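Local coordinates for D-mandelate dehydrogenase (PDB 2W2L), which binds NAD and, as a D-isomer-specific 2-hydroxyacid dehydrogenase, probably interconverts D-2-hydroxy acids such as mandelate and the matching 2-keto acids, at residues Val6-Asp11 against Val29-Leu34; Gly39-Leu44 against Ile74-Ser79; Val226-Met231 against Gly258-Gln263; Ile252-Arg257 against Leu280-Phe285. One frame throughout, in Å; residues are numbered along the deposited sequence.

Contact 1 of 4, residues Val6-Asp11 against Val29-Leu34; sequences VLLLGD and VIPANL
L8, V29 and P31 share one face of a parallel strand pair, and L7 and I30 lie on the other; at its far end A32 is turned in toward L7 and L9. These are the two strands of a right-handed beta-alpha-beta unit, strand 5-8, helix 17-26 and strand 28-31, with 28-31 as the outermost strand of the sheet in this chain. I30 is held through both backbone polar atoms: its N donates to V6 O at 2.6 Å, and its O accepts from L8 N at 2.9 Å. Beyond the strands the pairing runs one step further, A32 N to L8 O. On the first face L8 crosses V29 at about a right angle, its CD1 3.8 Å from V29 CG1, and W20 of helix 17-26 lies against both. An alanine at L8 would probably leave V29 CG1 and W20 without the branched side chain that packs against both. On the other face L7 has CG anti to its backbone N (chi1 -179°), which carries CD1 alongside the second strand, 3.8 Å from A32 CB. F40 of helix 37-45 packs against L7 on that side. Where the two segments part, L34 CD1 comes 4.2 Å from L9 CB, and one water accepts from both G10 N and L34 N, at 3.0 Å each.

Contact 2 of 4, residues Gly39-Leu44 against Ile74-Ser79; sequences GFKQAL and ISHLPS
L44 reaches from helix 37-45 into the loop 74-79, and each part of its side chain has a different neighbour. Its CB rests 3.8 Å from H76 O and 4.0 Å from H76 CB, so the base of the leucine is set against the backbone and the first carbon of the histidine. CG lies 4.0 Å above one face of the F40 ring, toward the rim, one helical turn back. At the tip CD1 is 3.8 Å and CD2 3.9 Å from L77 CD2, so both branches straddle a single methyl group; CD2 also comes near the ring of P78. With CG anti to the carbonyl carbon (chi1 -75°), L44 lies side by side with L77, the two pointing the same way. About one turn earlier on the helix, K41 bends at chi2 and passes the H76 imidazole with its aliphatic part, CD 3.9 Å from H76 CD2. Its NZ is engaged by a salt bridge to D72 and does not touch the imidazole. S75 OG sits 3.1 Å above one face of the H76 ring and is itself bonded to D72 O. The type I beta turn I74-L77 directs H76 to the helix, while L77 starts away from it and returns with CD2; no hydrogen bond crosses. In the domain of the five-stranded parallel sheet, away from the NAD site, helix 37-45, which follows strand 28-31, is thereby joined to the connection from helix 71-74 to strand 83-86, with F52 packed on P78.

Contact 3 of 4, residues Val226-Met231 against Gly258-Gln263; sequences VSVPYM and GPVISQ. With NAD (nicotinamide-adenine-dinucleotide), chain K.
V260 projects between V226, V228 and Y230, splitting its two methyl groups among them. CG1 lies 3.5 Å from V226 CG1 and 3.7 Å from V228 CG2, while CG2 meets Y230 CD1 at 3.7 Å. CG1 anti to the backbone N (chi1 168°) turns that methyl to the two valines and leaves CG2, anti to the carbonyl carbon, for the tyrosine. Beside it Y230 crosses P259 at about a right angle, Y230 OH 3.4 Å from P259 CG, and I261 CD1 reaches V226 CG2 at 3.8 Å. No hydrogen bond crosses this mostly apolar contact, yet it backs a cofactor pocket: the other methyl of V228, CG1, sits 3.3 Å from C2A of the NAD adenine, which P229 and M231 also touch. V260 thus packs behind a residue that lines the adenine site. Further out, I261 N bonds G258 O within the 3-10 turn, P259 and V260 are tied by backbone bonds to H236 and I238, and S262 caps the helix that follows. In this Rossmann-type NAD domain the contact joins the loop leaving strand 223-226 to the loop between strand 250-254 and helix 263-271, with I252 and N254 packed against V226 and I261.

Contact 4 of 4, residues Ile252-Arg257 against Leu280-Phe285; sequences IVNTAR and LDVHEF. With NAD (nicotinamide-adenine-dinucleotide), chain K; SO4 (sulfate ion), chain L.
N254 and V282 cross at about a right angle, V282 CG2 pressing on the amide with 3.4 Å to N254 ND2. That amide is also gripped from within its own segment. CG stands anti to the backbone N (chi1 -164°), and OD1 accepts from A256 N at 2.8 Å, closing an Asx turn, while ND2 donates to R257 O from well above the carbonyl plane. A water accepts from ND2 and donates to V282 O, bridging the two segments. An alanine in place of N254 would lose the Asx turn and probably leave A256 N without this acceptor and the T255-R257 bend freer to move. At the base of the pair N254 O takes D281 N, and N254 CB lies 3.8 Å from L280 CD2. Past it both segments reach the nicotinamide: N7N of NAD donates to T255 O at 2.8 Å and to D281 OD2 at 3.2 Å, which probably fixes the turn of the carboxamide. D281 is positioned in turn by T302, which bonds OD1. R257 starts away from the other segment, and its bent chain brings the guanidinium to the cofactor, with ribose O2D over one face and a sulfate, probably from the crystallisation liquor, at the edge. NH1 reaches sulfate O1 at 2.8 Å and NH2 reaches O2 at 3.1 Å, with D92 a second partner of NH2. In the seven-stranded parallel sheet of the NAD domain the contact lies at the C-terminal ends of neighbouring strands 250-254 and 275-280, with L120 and L124 of helix 114-130 packed beside D281 and T255.

Overall arrangement
From the N terminus, contact 1 closes the short beta-alpha-beta unit through helix 17-26, and contact 2 opens only after it, returning from helix 37-45 to the chain ahead of strand 83-86. The two touch where F40 meets L7 and L34, so sheet, helix and loop of the first domain form one packed unit. Contacts 3 and 4 belong to the NAD domain, their centres about 31 to 34 Å from those of the first pair. Their segments alternate along the chain and so cross: 252-257 falls between the halves of contact 3, and 258-263 between those of contact 4. V226 N lies 3.0 Å from V253 O, joining adjacent strands, and both contacts line the NAD.

Contact 1 of 4, residues Val6-Asp11 against Val29-Leu34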
# COMPACT_ATOMS: atom_id res chain seq x y z
N VAL D 6 -9.33 -10.92 -39.71
CA VAL D 6 -8.42 -10.64 -38.60
C VAL D 6 -7.72 -11.88 -38.06
O VAL D 6 -8.36 -12.86 -37.73
CB VAL D 6 -9.18 -9.99 -37.45
CG1 VAL D 6 -8.27 -9.72 -36.32
CG2 VAL D 6 -9.90 -8.73 -37.97
N LEU D 7 -6.39 -11.82 -37.96
CA LEU D 7 -5.61 -12.90 -37.36
C LEU D 7 -5.53 -12.65 -35.84
O LEU D 7 -5.09 -11.56 -35.37
CB LEU D 7 -4.20 -12.99 -37.99
CG LEU D 7 -3.29 -14.12 -37.45
CD1 LEU D 7 -3.83 -15.55 -37.78
CD2 LEU D 7 -1.78 -14.04 -37.77
N LEU D 8 -5.94 -13.65 -35.05
CA LEU D 8 -5.80 -13.49 -33.60
C LEU D 8 -4.66 -14.32 -32.98
O LEU D 8 -4.58 -15.54 -33.15
CB LEU D 8 -7.12 -13.62 -32.86
CG LEU D 8 -7.48 -14.90 -32.17
CD1 LEU D 8 -8.67 -14.76 -31.21
CD2 LEU D 8 -7.82 -15.79 -33.31
N LEU D 9 -3.77 -13.62 -32.29
CA LEU D 9 -2.60 -14.25 -31.70
C LEU D 9 -2.95 -14.65 -30.29
O LEU D 9 -3.12 -13.78 -29.43
CB LEU D 9 -1.41 -13.29 -31.65
CG LEU D 9 -0.97 -12.50 -32.88
CD1 LEU D 9 0.22 -11.77 -32.47
CD2 LEU D 9 -0.66 -13.37 -34.05
N GLY D 10 -3.07 -15.96 -30.06
CA GLY D 10 -3.51 -16.50 -28.77
C GLY D 10 -5.00 -16.42 -28.53
O GLY D 10 -5.82 -16.65 -29.42
N ASP D 11 -5.38 -16.07 -27.32
CA ASP D 11 -6.72 -16.34 -26.89
C ASP D 11 -7.76 -15.43 -27.41
O ASP D 11 -7.49 -14.28 -27.69
CB ASP D 11 -6.76 -16.34 -25.37
CG ASP D 11 -6.18 -17.65 -24.77
OD1 ASP D 11 -6.12 -18.66 -25.50
OD2 ASP D 11 -5.80 -17.64 -23.57
N VAL D 29 -12.53 -13.91 -37.84
CA VAL D 29 -11.40 -13.93 -36.94
C VAL D 29 -10.73 -15.25 -37.15
O VAL D 29 -11.38 -16.28 -36.98
CB VAL D 29 -11.85 -13.83 -35.44
CG1 VAL D 29 -10.72 -14.35 -34.41
CG2 VAL D 29 -12.31 -12.42 -35.09
N ILE D 30 -9.44 -15.25 -37.47
CA ILE D 30 -8.76 -16.49 -37.76
C ILE D 30 -7.85 -16.85 -36.60
O ILE D 30 -6.89 -16.13 -36.33
CB ILE D 30 -7.88 -16.39 -39.02
CG1 ILE D 30 -8.68 -15.87 -40.21
CG2 ILE D 30 -7.21 -17.71 -39.33
CD1 ILE D 30 -7.89 -14.82 -41.05
N PRO D 31 -8.08 -17.99 -35.94
CA PRO D 31 -7.14 -18.25 -34.83
C PRO D 31 -5.71 -18.56 -35.32
O PRO D 31 -5.52 -19.31 -36.26
CB PRO D 31 -7.80 -19.39 -34.03
CG PRO D 31 -9.06 -19.79 -34.78
CD PRO D 31 -9.06 -19.09 -36.13
N ALA D 32 -4.69 -17.98 -34.69
CA ALA D 32 -3.33 -18.23 -35.17
C ALA D 32 -2.79 -19.65 -34.96
O ALA D 32 -1.97 -20.09 -35.76
CB ALA D 32 -2.32 -17.15 -34.69
N ASN D 33 -3.29 -20.35 -33.94
CA ASN D 33 -2.84 -21.69 -33.49
C ASN D 33 -1.34 -21.75 -33.29
O ASN D 33 -0.67 -22.61 -33.87
CB ASN D 33 -3.30 -22.84 -34.42
CG ASN D 33 -4.82 -22.82 -34.72
OD1 ASN D 33 -5.64 -22.40 -33.90
ND2 ASN D 33 -5.19 -23.26 -35.92
N LEU D 34 -0.82 -20.83 -32.48
CA LEU D 34 0.63 -20.66 -32.31
C LEU D 34 1.29 -21.84 -31.65
O LEU D 34 0.75 -22.42 -30.71
CB LEU D 34 0.98 -19.40 -31.49
CG LEU D 34 0.58 -18.06 -32.10
CD1 LEU D 34 0.76 -16.87 -31.11
CD2 LEU D 34 1.32 -17.86 -33.41
O HOH W 1 -2.36 -18.68 -31.14

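Contact 2 of 4, residues Gly39-Leu44 against Ile74-Ser79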
# COMPACT_ATOMS: atom_id res chain seq x y z
N GLY D 39 7.65 -22.12 -36.34
CA GLY D 39 6.43 -22.67 -36.94
C GLY D 39 5.50 -21.60 -37.50
O GLY D 39 4.86 -21.81 -38.53
N PHE D 40 5.43 -20.46 -36.82
CA PHE D 40 4.57 -19.37 -37.28
C PHE D 40 5.16 -18.67 -38.50
O PHE D 40 4.43 -18.24 -39.39
CB PHE D 40 4.26 -18.40 -36.13
CG PHE D 40 3.44 -17.19 -36.53
CD1 PHE D 40 4.00 -15.91 -36.48
CD2 PHE D 40 2.09 -17.32 -36.89
CE1 PHE D 40 3.23 -14.82 -36.83
CE2 PHE D 40 1.32 -16.24 -37.23
CZ PHE D 40 1.88 -14.99 -37.21
N LYS D 41 6.47 -18.59 -38.58
CA LYS D 41 7.02 -18.01 -39.79
C LYS D 41 6.90 -18.98 -40.99
O LYS D 41 6.71 -18.58 -42.14
CB LYS D 41 8.40 -17.37 -39.55
CG LYS D 41 9.62 -18.17 -39.90
CD LYS D 41 10.46 -17.31 -40.83
CE LYS D 41 11.96 -17.59 -40.74
NZ LYS D 41 12.52 -16.81 -39.63
N GLN D 42 6.92 -20.26 -40.70
CA GLN D 42 6.65 -21.21 -41.73
C GLN D 42 5.23 -21.03 -42.29
O GLN D 42 5.06 -20.85 -43.50
CB GLN D 42 6.84 -22.61 -41.19
CG GLN D 42 7.09 -23.59 -42.29
CD GLN D 42 8.10 -23.04 -43.27
OE1 GLN D 42 9.02 -22.25 -42.90
NE2 GLN D 42 7.91 -23.40 -44.54
N ALA D 43 4.23 -21.10 -41.39
CA ALA D 43 2.83 -20.75 -41.63
C ALA D 43 2.62 -19.50 -42.50
O ALA D 43 1.87 -19.54 -43.45
CB ALA D 43 2.12 -20.57 -40.29
N LEU D 44 3.26 -18.39 -42.13
CA LEU D 44 3.19 -17.17 -42.94
C LEU D 44 3.77 -17.37 -44.36
O LEU D 44 3.16 -16.93 -45.33
CB LEU D 44 3.85 -15.99 -42.21
CG LEU D 44 3.13 -15.28 -41.04
CD1 LEU D 44 4.06 -14.30 -40.39
CD2 LEU D 44 1.79 -14.57 -41.38
N ILE D 74 8.54 -10.38 -40.00
CA ILE D 74 7.67 -9.38 -40.60
C ILE D 74 7.78 -9.43 -42.12
O ILE D 74 6.89 -8.95 -42.85
CB ILE D 74 7.98 -7.99 -40.04
CG1 ILE D 74 7.36 -7.86 -38.64
CG2 ILE D 74 7.51 -6.88 -40.97
CD1 ILE D 74 8.17 -6.97 -37.70
N SER D 75 8.86 -10.02 -42.61
CA SER D 75 9.10 -10.02 -44.06
C SER D 75 8.13 -11.01 -44.74
O SER D 75 8.13 -11.15 -45.96
CB SER D 75 10.56 -10.35 -44.37
OG SER D 75 10.82 -11.73 -44.12
N HIS D 76 7.30 -11.67 -43.96
CA HIS D 76 6.50 -12.76 -44.51
C HIS D 76 5.00 -12.52 -44.37
O HIS D 76 4.21 -13.28 -44.87
CB HIS D 76 6.91 -14.08 -43.87
CG HIS D 76 8.31 -14.49 -44.19
ND1 HIS D 76 8.69 -14.91 -45.46
CD2 HIS D 76 9.43 -14.54 -43.43
CE1 HIS D 76 9.98 -15.19 -45.45
NE2 HIS D 76 10.45 -14.97 -44.23
N LEU D 77 4.63 -11.43 -43.70
CA LEU D 77 3.23 -11.05 -43.54
C LEU D 77 2.61 -10.77 -44.89
O LEU D 77 3.29 -10.22 -45.77
CB LEU D 77 3.14 -9.77 -42.74
CG LEU D 77 3.57 -10.00 -41.32
CD1 LEU D 77 3.82 -8.65 -40.68
CD2 LEU D 77 2.52 -10.87 -40.60
N PRO D 78 1.30 -11.07 -45.04
CA PRO D 78 0.73 -10.85 -46.35
C PRO D 78 0.62 -9.34 -46.52
O PRO D 78 0.43 -8.65 -45.54
CB PRO D 78 -0.66 -11.48 -46.24
CG PRO D 78 -0.78 -12.06 -44.91
CD PRO D 78 0.29 -11.47 -44.05
N SER D 79 0.74 -8.85 -47.75
CA SER D 79 0.72 -7.41 -48.06
C SER D 79 -0.65 -6.78 -48.01
O SER D 79 -0.80 -5.53 -48.14
CB SER D 79 1.35 -7.17 -49.42
OG SER D 79 2.76 -7.37 -49.35

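Contact 3 of 4, residues Val226-Met231 against Gly258-Gln263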
# COMPACT_ATOMS: atom_id res chain seq x y z
N VAL D 226 10.81 5.27 -10.19
CA VAL D 226 11.19 5.18 -11.59
C VAL D 226 9.99 4.84 -12.44
O VAL D 226 9.40 3.78 -12.27
CB VAL D 226 12.27 4.09 -11.78
CG1 VAL D 226 12.72 4.03 -13.22
CG2 VAL D 226 13.45 4.41 -10.93
N SER D 227 9.60 5.72 -13.35
CA SER D 227 8.49 5.41 -14.26
C SER D 227 8.82 5.98 -15.62
O SER D 227 8.31 7.02 -15.96
CB SER D 227 7.16 6.00 -13.75
OG SER D 227 6.05 5.68 -14.61
N VAL D 228 9.69 5.32 -16.38
CA VAL D 228 10.10 5.82 -17.70
C VAL D 228 9.86 4.77 -18.80
O VAL D 228 9.90 3.56 -18.50
CB VAL D 228 11.61 6.21 -17.77
CG1 VAL D 228 11.89 7.50 -17.06
CG2 VAL D 228 12.54 5.03 -17.32
N PRO D 229 9.66 5.21 -20.07
CA PRO D 229 9.63 4.21 -21.13
C PRO D 229 11.00 3.54 -21.18
O PRO D 229 12.02 4.14 -20.80
CB PRO D 229 9.41 5.06 -22.41
CG PRO D 229 9.85 6.41 -22.07
CD PRO D 229 9.49 6.58 -20.61
N TYR D 230 11.02 2.30 -21.63
CA TYR D 230 12.26 1.58 -21.70
C TYR D 230 12.79 1.63 -23.12
O TYR D 230 12.03 1.42 -24.07
CB TYR D 230 12.03 0.15 -21.24
CG TYR D 230 13.26 -0.68 -21.32
CD1 TYR D 230 14.49 -0.18 -20.91
CD2 TYR D 230 13.20 -1.99 -21.79
CE1 TYR D 230 15.63 -0.95 -20.99
CE2 TYR D 230 14.35 -2.78 -21.85
CZ TYR D 230 15.55 -2.25 -21.45
OH TYR D 230 16.69 -3.00 -21.53
N MET D 231 14.08 1.94 -23.28
CA MET D 231 14.77 1.93 -24.59
C MET D 231 16.29 1.87 -24.36
O MET D 231 16.70 1.85 -23.19
CB MET D 231 14.35 3.15 -25.41
CG MET D 231 13.74 4.26 -24.58
SD MET D 231 14.14 5.85 -25.30
CE MET D 231 12.59 6.72 -24.89
N GLY D 258 12.51 -3.60 -15.78
CA GLY D 258 13.64 -4.15 -15.04
C GLY D 258 14.97 -3.49 -15.28
O GLY D 258 15.48 -2.80 -14.39
N PRO D 259 15.56 -3.67 -16.48
CA PRO D 259 16.94 -3.19 -16.75
C PRO D 259 17.10 -1.64 -16.73
O PRO D 259 18.22 -1.17 -16.87
CB PRO D 259 17.26 -3.74 -18.15
CG PRO D 259 16.09 -4.60 -18.55
CD PRO D 259 14.94 -4.29 -17.67
N VAL D 260 16.01 -0.87 -16.60
CA VAL D 260 16.13 0.58 -16.33
C VAL D 260 16.96 0.84 -15.06
O VAL D 260 17.51 1.96 -14.90
CB VAL D 260 14.72 1.33 -16.25
CG1 VAL D 260 14.87 2.73 -15.68
CG2 VAL D 260 14.00 1.36 -17.61
N ILE D 261 17.07 -0.16 -14.15
CA ILE D 261 17.91 -0.02 -12.96
C ILE D 261 18.97 -1.09 -12.97
O ILE D 261 18.65 -2.27 -13.07
CB ILE D 261 17.11 -0.13 -11.62
CG1 ILE D 261 16.15 1.07 -11.46
CG2 ILE D 261 18.06 -0.19 -10.43
CD1 ILE D 261 15.30 1.13 -10.20
N SER D 262 20.23 -0.72 -12.82
CA SER D 262 21.23 -1.77 -12.74
C SER D 262 21.07 -2.64 -11.51
O SER D 262 21.28 -2.19 -10.37
CB SER D 262 22.64 -1.20 -12.80
OG SER D 262 23.55 -2.24 -12.49
N GLN D 263 20.70 -3.89 -11.72
CA GLN D 263 20.56 -4.83 -10.61
C GLN D 263 21.82 -4.90 -9.75
O GLN D 263 21.74 -4.80 -8.54
CB GLN D 263 20.14 -6.19 -11.14
CG GLN D 263 20.24 -7.36 -10.14
CD GLN D 263 19.52 -8.58 -10.63
OE1 GLN D 263 18.30 -8.61 -10.74
NE2 GLN D 263 20.27 -9.61 -10.93
PA NAD K . 3.77 7.92 -20.65
O1A NAD K . 3.61 7.16 -21.91
O2A NAD K . 3.08 9.26 -20.81
O5B NAD K . 5.33 7.92 -20.22
C5B NAD K . 6.36 8.63 -20.88
C4B NAD K . 6.79 9.80 -19.98
O4B NAD K . 8.14 9.71 -19.55
C3B NAD K . 6.63 11.14 -20.70
O3B NAD K . 6.09 12.12 -19.84
C2B NAD K . 8.03 11.54 -21.05
O2B NAD K . 8.15 12.95 -20.95
C1B NAD K . 8.92 10.78 -20.07
N9A NAD K . 10.06 10.18 -20.79
C8A NAD K . 10.02 9.75 -22.10
N7A NAD K . 11.23 9.26 -22.44
C5A NAD K . 12.04 9.34 -21.35
C6A NAD K . 13.37 8.98 -21.18
N6A NAD K . 14.10 8.70 -22.27
N1A NAD K . 13.98 9.21 -19.96
C2A NAD K . 13.26 9.79 -18.92
N3A NAD K . 11.93 10.15 -19.10
C4A NAD K . 11.33 9.93 -20.30
O3 NAD K . 3.26 7.08 -19.37
PN NAD K . 3.60 5.51 -19.05
O1N NAD K . 2.47 5.16 -18.18
O2N NAD K . 3.78 4.71 -20.30
O5D NAD K . 4.96 5.38 -18.19
C5D NAD K . 6.10 4.72 -18.73
C4D NAD K . 6.52 3.45 -18.00
O4D NAD K . 5.47 2.73 -17.34
C3D NAD K . 7.10 2.49 -19.04
O3D NAD K . 8.39 2.00 -18.71
C2D NAD K . 6.18 1.30 -18.98
O2D NAD K . 6.83 0.11 -19.42
C1D NAD K . 5.73 1.33 -17.52
N1N NAD K . 4.62 0.35 -17.27
C2N NAD K . 4.72 -0.54 -16.23
C3N NAD K . 3.69 -1.48 -15.98
C7N NAD K . 3.80 -2.53 -14.90
O7N NAD K . 3.11 -3.75 -15.10
N7N NAD K . 4.53 -2.30 -13.79
C4N NAD K . 2.58 -1.52 -16.84
C5N NAD K . 2.50 -0.63 -17.90
C6N NAD K . 3.53 0.30 -18.11

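Contact 4 of 4, residues Ile252-Arg257 against Leu280-Phe285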
# COMPACT_ATOMS: atom_id res chain seq x y z
N ILE D 252 13.98 3.27 -2.99
CA ILE D 252 13.67 3.32 -4.42
C ILE D 252 12.63 2.26 -4.79
O ILE D 252 12.64 1.12 -4.24
CB ILE D 252 14.94 3.23 -5.33
CG1 ILE D 252 14.63 3.73 -6.77
CG2 ILE D 252 15.53 1.83 -5.31
CD1 ILE D 252 15.81 3.65 -7.72
N VAL D 253 11.73 2.64 -5.70
CA VAL D 253 10.77 1.69 -6.28
C VAL D 253 10.82 1.75 -7.80
O VAL D 253 11.05 2.82 -8.39
CB VAL D 253 9.30 1.92 -5.76
CG1 VAL D 253 9.22 1.75 -4.19
CG2 VAL D 253 8.67 3.29 -6.31
N ASN D 254 10.61 0.59 -8.41
CA ASN D 254 10.55 0.45 -9.86
C ASN D 254 9.30 -0.27 -10.37
O ASN D 254 9.05 -1.41 -10.03
CB ASN D 254 11.77 -0.27 -10.42
CG ASN D 254 11.91 -0.08 -11.94
OD1 ASN D 254 11.12 0.67 -12.56
ND2 ASN D 254 12.89 -0.74 -12.55
N THR D 255 8.53 0.40 -11.22
CA THR D 255 7.39 -0.24 -11.87
C THR D 255 7.49 -0.07 -13.37
O THR D 255 6.57 -0.44 -14.09
CB THR D 255 6.02 0.32 -11.39
OG1 THR D 255 5.95 1.71 -11.67
CG2 THR D 255 5.81 0.10 -9.88
N ALA D 256 8.61 0.46 -13.83
CA ALA D 256 8.81 0.77 -15.26
C ALA D 256 9.25 -0.51 -16.03
O ALA D 256 8.39 -1.32 -16.45
CB ALA D 256 9.80 1.99 -15.44
N ARG D 257 10.56 -0.70 -16.22
CA ARG D 257 11.09 -1.95 -16.78
C ARG D 257 12.35 -2.30 -16.03
O ARG D 257 13.12 -1.42 -15.69
CB ARG D 257 11.39 -1.86 -18.29
CG ARG D 257 10.70 -2.92 -19.15
CD ARG D 257 9.18 -2.70 -19.11
NE ARG D 257 8.53 -3.05 -20.37
CZ ARG D 257 7.22 -3.28 -20.48
NH1 ARG D 257 6.43 -3.22 -19.42
NH2 ARG D 257 6.70 -3.61 -21.67
N LEU D 280 10.81 -3.60 -5.99
CA LEU D 280 10.76 -3.85 -7.42
C LEU D 280 9.56 -4.68 -7.89
O LEU D 280 9.37 -5.82 -7.44
CB LEU D 280 12.03 -4.55 -7.87
CG LEU D 280 13.39 -3.96 -7.47
CD1 LEU D 280 14.37 -4.92 -7.98
CD2 LEU D 280 13.64 -2.57 -8.08
N ASP D 281 8.77 -4.10 -8.80
CA ASP D 281 7.77 -4.85 -9.54
C ASP D 281 8.26 -5.25 -10.92
O ASP D 281 7.55 -5.90 -11.65
CB ASP D 281 6.46 -4.10 -9.71
CG ASP D 281 5.41 -4.92 -10.46
OD1 ASP D 281 4.97 -5.94 -9.86
OD2 ASP D 281 5.05 -4.56 -11.62
N VAL D 282 9.49 -4.90 -11.27
CA VAL D 282 10.07 -5.38 -12.52
C VAL D 282 11.56 -5.73 -12.34
O VAL D 282 12.24 -5.17 -11.49
CB VAL D 282 9.88 -4.35 -13.64
CG1 VAL D 282 8.42 -4.22 -13.99
CG2 VAL D 282 10.50 -3.05 -13.25
N HIS D 283 12.10 -6.65 -13.12
CA HIS D 283 13.45 -7.15 -12.77
C HIS D 283 14.31 -7.17 -13.98
O HIS D 283 13.83 -7.46 -15.08
CB HIS D 283 13.33 -8.54 -12.12
CG HIS D 283 12.46 -8.57 -10.90
ND1 HIS D 283 11.08 -8.57 -10.95
CD2 HIS D 283 12.77 -8.59 -9.57
CE1 HIS D 283 10.58 -8.61 -9.73
NE2 HIS D 283 11.59 -8.62 -8.87
N GLU D 284 15.57 -6.81 -13.83
CA GLU D 284 16.42 -6.74 -14.99
C GLU D 284 16.48 -8.05 -15.73
O GLU D 284 16.62 -8.01 -16.93
CB GLU D 284 17.84 -6.33 -14.66
CG GLU D 284 18.75 -6.20 -15.92
CD GLU D 284 20.15 -5.67 -15.61
OE1 GLU D 284 20.57 -5.75 -14.43
OE2 GLU D 284 20.82 -5.17 -16.56
N PHE D 285 16.43 -9.19 -15.03
CA PHE D 285 16.48 -10.49 -15.72
C PHE D 285 15.20 -11.26 -15.63
O PHE D 285 15.23 -12.48 -15.48
CB PHE D 285 17.63 -11.37 -15.24
CG PHE D 285 18.96 -10.70 -15.30
CD1 PHE D 285 19.62 -10.35 -14.12
CD2 PHE D 285 19.54 -10.40 -16.53
CE1 PHE D 285 20.85 -9.69 -14.16
CE2 PHE D 285 20.79 -9.75 -16.60
CZ PHE D 285 21.44 -9.39 -15.42
PA NAD K . 3.77 7.92 -20.65
O1A NAD K . 3.61 7.16 -21.91
O2A NAD K . 3.08 9.26 -20.81
O5B NAD K . 5.33 7.92 -20.22
C5B NAD K . 6.36 8.63 -20.88
C4B NAD K . 6.79 9.80 -19.98
O4B NAD K . 8.14 9.71 -19.55
C3B NAD K . 6.63 11.14 -20.70
O3B NAD K . 6.09 12.12 -19.84
C2B NAD K . 8.03 11.54 -21.05
O2B NAD K . 8.15 12.95 -20.95
C1B NAD K . 8.92 10.78 -20.07
N9A NAD K . 10.06 10.18 -20.79
C8A NAD K . 10.02 9.75 -22.10
N7A NAD K . 11.23 9.26 -22.44
C5A NAD K . 12.04 9.34 -21.35
C6A NAD K . 13.37 8.98 -21.18
N6A NAD K . 14.10 8.70 -22.27
N1A NAD K . 13.98 9.21 -19.96
C2A NAD K . 13.26 9.79 -18.92
N3A NAD K . 11.93 10.15 -19.10
C4A NAD K . 11.33 9.93 -20.30
O3 NAD K . 3.26 7.08 -19.37
PN NAD K . 3.60 5.51 -19.05
O1N NAD K . 2.47 5.16 -18.18
O2N NAD K . 3.78 4.71 -20.30
O5D NAD K . 4.96 5.38 -18.19
C5D NAD K . 6.10 4.72 -18.73
C4D NAD K . 6.52 3.45 -18.00
O4D NAD K . 5.47 2.73 -17.34
C3D NAD K . 7.10 2.49 -19.04
O3D NAD K . 8.39 2.00 -18.71
C2D NAD K . 6.18 1.30 -18.98
O2D NAD K . 6.83 0.11 -19.42
C1D NAD K . 5.73 1.33 -17.52
N1N NAD K . 4.62 0.35 -17.27
C2N NAD K . 4.72 -0.54 -16.23
C3N NAD K . 3.69 -1.48 -15.98
C7N NAD K . 3.80 -2.53 -14.90
O7N NAD K . 3.11 -3.75 -15.10
N7N NAD K . 4.53 -2.30 -13.79
C4N NAD K . 2.58 -1.52 -16.84
C5N NAD K . 2.50 -0.63 -17.90
C6N NAD K . 3.53 0.30 -18.11
S SO4 L . 3.14 -3.42 -20.21
O1 SO4 L . 3.88 -2.19 -19.93
O2 SO4 L . 3.64 -4.05 -21.43
O3 SO4 L . 3.24 -4.32 -19.06
O4 SO4 L . 1.76 -3.06 -20.47
O HOH W 2 14.67 -3.20 -11.72